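Local coordinates for sensor protein (Vibrio cholerae O1 biovar El Tor, PDB 3MXQ) that probably acts as a sensor histidine kinase, passing phosphate from ATP to a protein histidine, and is represented here by its PAS-fold sensor domain, at residues I37-Y42 against I134-L139; S94-K99 against Q120-I125. All blocks are in the same frame, centred on the assembly; numbering follows the deposited sequence.

Contact 1: I37-Y42 against I134-L139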
# COMPACT_ATOMS: atom_id res chain seq x y z
N ILE A 37 -11.57 4.81 14.73
CA ILE A 37 -12.50 3.81 15.25
C ILE A 37 -13.20 4.39 16.47
O ILE A 37 -12.56 4.96 17.36
CB ILE A 37 -11.81 2.47 15.72
CG1 ILE A 37 -10.71 1.99 14.77
CG2 ILE A 37 -12.86 1.36 15.94
CD1 ILE A 37 -11.18 1.53 13.41
N VAL A 38 -14.51 4.23 16.52
CA VAL A 38 -15.25 4.69 17.68
C VAL A 38 -16.06 3.59 18.33
O VAL A 38 -16.58 2.70 17.66
CB VAL A 38 -16.14 5.89 17.35
CG1 VAL A 38 -15.33 6.90 16.59
CG2 VAL A 38 -17.35 5.47 16.52
N ARG A 39 -16.13 3.65 19.65
CA ARG A 39 -16.98 2.77 20.42
C ARG A 39 -18.43 3.12 20.06
O ARG A 39 -18.66 4.12 19.37
CB ARG A 39 -16.71 3.01 21.89
CG ARG A 39 -16.61 1.77 22.73
CD ARG A 39 -15.82 2.03 24.01
NE ARG A 39 -16.46 2.97 24.93
CZ ARG A 39 -15.82 3.67 25.86
NH1 ARG A 39 -14.51 3.56 26.01
NH2 ARG A 39 -16.49 4.51 26.64
N ASN A 40 -19.40 2.32 20.50
CA ASN A 40 -20.78 2.61 20.12
C ASN A 40 -21.41 3.75 20.93
O ASN A 40 -22.54 4.14 20.68
CB ASN A 40 -21.66 1.35 20.11
CG ASN A 40 -21.74 0.65 21.47
OD1 ASN A 40 -21.35 1.19 22.51
ND2 ASN A 40 -22.25 -0.57 21.46
N ASP A 41 -20.64 4.27 21.89
CA ASP A 41 -21.03 5.45 22.66
C ASP A 41 -20.23 6.67 22.19
O ASP A 41 -20.11 7.66 22.90
CB ASP A 41 -20.85 5.21 24.16
CG ASP A 41 -19.41 4.87 24.54
OD1 ASP A 41 -19.08 4.95 25.73
OD2 ASP A 41 -18.61 4.52 23.64
N TYR A 42 -19.68 6.55 20.98
CA TYR A 42 -19.02 7.64 20.26
C TYR A 42 -17.62 8.00 20.76
O TYR A 42 -16.98 8.93 20.25
CB TYR A 42 -19.95 8.86 20.14
CG TYR A 42 -21.37 8.47 19.77
CD1 TYR A 42 -21.68 8.02 18.48
CD2 TYR A 42 -22.39 8.52 20.71
CE1 TYR A 42 -22.98 7.64 18.15
CE2 TYR A 42 -23.68 8.14 20.39
CZ TYR A 42 -23.98 7.70 19.12
OH TYR A 42 -25.29 7.35 18.85
N ILE A 134 -22.72 -4.96 17.61
CA ILE A 134 -21.85 -3.95 17.04
C ILE A 134 -21.35 -3.01 18.13
O ILE A 134 -22.09 -2.18 18.65
CB ILE A 134 -22.53 -3.16 15.91
CG1 ILE A 134 -22.91 -4.10 14.77
CG2 ILE A 134 -21.59 -2.11 15.36
CD1 ILE A 134 -23.82 -3.47 13.74
N GLU A 135 -20.08 -3.15 18.47
CA GLU A 135 -19.50 -2.42 19.60
C GLU A 135 -18.55 -1.30 19.18
O GLU A 135 -18.26 -0.40 19.96
CB GLU A 135 -18.83 -3.40 20.57
CG GLU A 135 -19.81 -4.41 21.14
CD GLU A 135 -19.53 -4.79 22.59
OE1 GLU A 135 -18.47 -5.40 22.85
OE2 GLU A 135 -20.38 -4.48 23.46
N HIS A 136 -18.06 -1.38 17.95
CA HIS A 136 -17.29 -0.29 17.38
C HIS A 136 -17.77 -0.02 15.97
O HIS A 136 -18.32 -0.90 15.31
CB HIS A 136 -15.81 -0.65 17.32
CG HIS A 136 -15.23 -1.05 18.63
ND1 HIS A 136 -15.28 -2.35 19.09
CD2 HIS A 136 -14.60 -0.33 19.59
CE1 HIS A 136 -14.70 -2.41 20.28
NE2 HIS A 136 -14.28 -1.20 20.60
N VAL A 137 -17.56 1.22 15.51
CA VAL A 137 -17.58 1.47 14.08
C VAL A 137 -16.30 2.16 13.60
O VAL A 137 -15.69 2.95 14.32
CB VAL A 137 -18.85 2.19 13.58
CG1 VAL A 137 -20.00 1.92 14.52
CG2 VAL A 137 -18.63 3.67 13.44
N CYS A 138 -15.91 1.81 12.38
CA CYS A 138 -14.79 2.39 11.69
C CYS A 138 -15.23 3.56 10.81
O CYS A 138 -16.26 3.49 10.14
CB CYS A 138 -14.18 1.31 10.82
SG CYS A 138 -12.67 1.77 10.00
N LEU A 139 -14.46 4.64 10.81
CA LEU A 139 -14.74 5.82 9.98
C LEU A 139 -13.52 6.16 9.14
O LEU A 139 -12.40 6.21 9.65
CB LEU A 139 -15.10 7.05 10.81
CG LEU A 139 -16.14 6.93 11.92
CD1 LEU A 139 -16.33 8.26 12.60
CD2 LEU A 139 -17.43 6.49 11.33
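I134 meets N40 through its carbonyl: N40 ND2 donates to I134 O at 3.2 Å. The bond is imperfect, because the donor lies off the carbonyl plane and the oxygen off the amide plane. With chi1 at 60°, N40 CG sits between its own N and carbonyl carbon, a torsion that swings the amide toward I134. One residue on, E135 O receives a CA-H...O contact from R39 CA. H136 pairs with R39 without backbone bonds, and its CB packs on I37 CG2 at 3.8 Å while the imidazole lies obliquely near R39 CA. V137 is the hydrogen-bonded partner of V38: V38 N to V137 O and V137 N to V38 O both measure 2.8 Å, the first almost straight at 174°. On the face of the sheet that carries these two valines, V38 CG2 touches V137 CG2 at 3.8 Å, with I67 packing on V38 and L86 on V137. C138 turns to the other face, where its SG lies 3.7 Å from I37 CD1. L139 returns to the valine face, its CD1 approaching V38 CG1. Past R39 the chain makes a type I turn to Y42, and R39 holds D41 side-on through NE and NH2. The strands run antiparallel at 153°, and the first strand in the chain pairing with the last, in the order 2-1-5-4-3, is characteristic of the PAS fold.

Contact 2: S94-K99 against Q120-I125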
# COMPACT_ATOMS: atom_id res chain seq x y z
N SER A 94 -20.70 7.45 1.11
CA SER A 94 -21.27 8.61 0.44
C SER A 94 -20.32 9.79 0.56
O SER A 94 -19.42 9.79 1.40
CB SER A 94 -22.60 8.98 1.08
OG SER A 94 -22.41 9.35 2.44
N SER A 95 -20.53 10.79 -0.28
CA SER A 95 -19.79 12.03 -0.16
C SER A 95 -20.23 12.70 1.13
O SER A 95 -21.29 12.39 1.65
CB SER A 95 -20.03 12.93 -1.37
OG SER A 95 -21.40 13.08 -1.65
N TRP A 96 -19.39 13.58 1.66
CA TRP A 96 -19.74 14.31 2.86
C TRP A 96 -20.74 15.39 2.48
O TRP A 96 -20.39 16.34 1.78
CB TRP A 96 -18.50 14.91 3.51
CG TRP A 96 -18.77 15.48 4.85
CD1 TRP A 96 -19.44 16.63 5.13
CD2 TRP A 96 -18.37 14.93 6.11
NE1 TRP A 96 -19.49 16.83 6.48
CE2 TRP A 96 -18.85 15.80 7.11
CE3 TRP A 96 -17.66 13.78 6.48
CZ2 TRP A 96 -18.63 15.56 8.47
CZ3 TRP A 96 -17.45 13.55 7.84
CH2 TRP A 96 -17.94 14.43 8.81
N GLU A 97 -21.97 15.24 2.94
CA GLU A 97 -23.09 16.06 2.47
C GLU A 97 -23.32 17.36 3.23
O GLU A 97 -23.89 18.30 2.68
CB GLU A 97 -24.38 15.25 2.46
CG GLU A 97 -24.25 13.89 1.78
CD GLU A 97 -25.33 12.92 2.22
OE1 GLU A 97 -26.52 13.32 2.21
OE2 GLU A 97 -24.98 11.77 2.58
N GLN A 98 -22.89 17.42 4.49
CA GLN A 98 -23.08 18.62 5.32
C GLN A 98 -22.03 19.69 5.04
O GLN A 98 -20.87 19.38 4.78
CB GLN A 98 -23.09 18.26 6.81
CG GLN A 98 -24.08 19.08 7.64
CD GLN A 98 -25.55 18.81 7.27
OE1 GLN A 98 -25.97 17.66 7.16
NE2 GLN A 98 -26.32 19.88 7.08
N LYS A 99 -22.45 20.96 5.07
CA LYS A 99 -21.58 22.10 4.74
C LYS A 99 -20.31 22.21 5.59
O LYS A 99 -19.23 22.39 5.01
CB LYS A 99 -22.36 23.43 4.74
N GLN A 120 -15.01 15.61 -0.22
CA GLN A 120 -14.72 14.48 0.64
C GLN A 120 -15.77 13.39 0.57
O GLN A 120 -16.96 13.67 0.42
CB GLN A 120 -14.58 14.93 2.09
CG GLN A 120 -13.37 15.79 2.35
CD GLN A 120 -13.19 16.16 3.81
OE1 GLN A 120 -14.12 16.04 4.63
NE2 GLN A 120 -11.99 16.61 4.16
N ASN A 121 -15.32 12.14 0.67
CA ASN A 121 -16.18 10.99 0.84
C ASN A 121 -16.03 10.42 2.24
O ASN A 121 -14.97 10.52 2.86
CB ASN A 121 -15.88 9.92 -0.21
CG ASN A 121 -16.45 10.24 -1.57
OD1 ASN A 121 -17.56 10.75 -1.69
ND2 ASN A 121 -15.71 9.90 -2.62
N LEU A 122 -17.12 9.82 2.73
CA LEU A 122 -17.18 9.24 4.07
C LEU A 122 -17.67 7.81 4.01
O LEU A 122 -18.68 7.51 3.36
CB LEU A 122 -18.10 10.06 4.97
CG LEU A 122 -18.50 9.45 6.31
CD1 LEU A 122 -17.33 9.35 7.24
CD2 LEU A 122 -19.57 10.30 6.95
N GLU A 123 -16.96 6.94 4.72
CA GLU A 123 -17.30 5.52 4.79
C GLU A 123 -17.46 5.16 6.25
O GLU A 123 -16.57 5.41 7.06
CB GLU A 123 -16.22 4.68 4.13
CG GLU A 123 -16.58 3.21 3.97
CD GLU A 123 -15.77 2.48 2.87
OE1 GLU A 123 -16.43 1.81 2.01
OE2 GLU A 123 -14.50 2.56 2.86
N VAL A 124 -18.61 4.61 6.60
CA VAL A 124 -18.88 4.11 7.94
C VAL A 124 -19.03 2.58 7.91
O VAL A 124 -19.87 2.05 7.18
CB VAL A 124 -20.15 4.75 8.52
CG1 VAL A 124 -20.33 4.33 9.96
CG2 VAL A 124 -20.05 6.27 8.45
N ILE A 125 -18.20 1.89 8.67
CA ILE A 125 -18.23 0.43 8.70
C ILE A 125 -18.41 -0.08 10.12
O ILE A 125 -17.56 0.18 10.99
CB ILE A 125 -16.92 -0.18 8.18
CG1 ILE A 125 -16.62 0.26 6.74
CG2 ILE A 125 -16.97 -1.69 8.30
CD1 ILE A 125 -15.12 0.29 6.39
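An edge strand, within this chain, of the PAS-fold antiparallel sheet, 92-95, ends here against its neighbour 118-128, and S94 and L122 form the hydrogen-bonded pair that fixes the register. S94 N reaches L122 O at 3.0 Å, and L122 N returns to S94 O at 2.7 Å in a nearly straight bond. One step on, S95 and N121 form a non-hydrogen-bonded pair whose CA atoms are 3.9 Å apart. Here the amide oxygen of N121 lies beside the backbone of S95. W96 N then donates to Q120 O at 2.7 Å; the N-H...O angle of 168° is nearly straight, although the donor stands 33° off the carbonyl plane. Pairing of the two segments thus continues one residue beyond the strand end at S95.

In the five-strand order of this fold, 2-1-5-4-3, strand 92-95 is the third in the chain and lies next to the fourth, and just past its end the W96 side chain reaches back beside Q120 and L122. The indole is sent there by chi1 of -171°, with CG anti to the backbone N. Its six-membered ring meets L122 obliquely: W96 CZ3 and CE3 both lie 4.0 Å from L122 CD2, and W96 CE3 also approaches L122 CB. At the root of the side chain W96 CB packs against Q120 CB at 4.2 Å; Q120 OE1 stands above one face of the indole, offset toward the rim. That oxygen is held by H101 ND1 in a hydrogen bond, and the H101 ring stacks on W96. S94 OG has its main partner in K81 NZ of helix 75-88.

In the fold
Both contacts tie antiparallel strands of one five-stranded sheet, with order 44-47, 34-39, 134-145, 118-128, 92-95. Contact 1 joins the second and third strands of that order, contact 2 the fourth and fifth; their centres are about 16 Å apart. The middle strands connect them: C138 N lies 2.7 Å from I125 O, a probable hydrogen bond, and V124 CG1 packs on V137 CG2 and L139 CD2. Each contact is largely buried, but contact 1 has exposed residues, R39 and E135, at its turn end, whereas none of the touching residues in contact 2 is exposed. Both rest on backbone hydrogen bonds; contact 1 adds small apolar contacts and an asparagine-to-carbonyl bond, contact 2 an indole against leucine and glutamine.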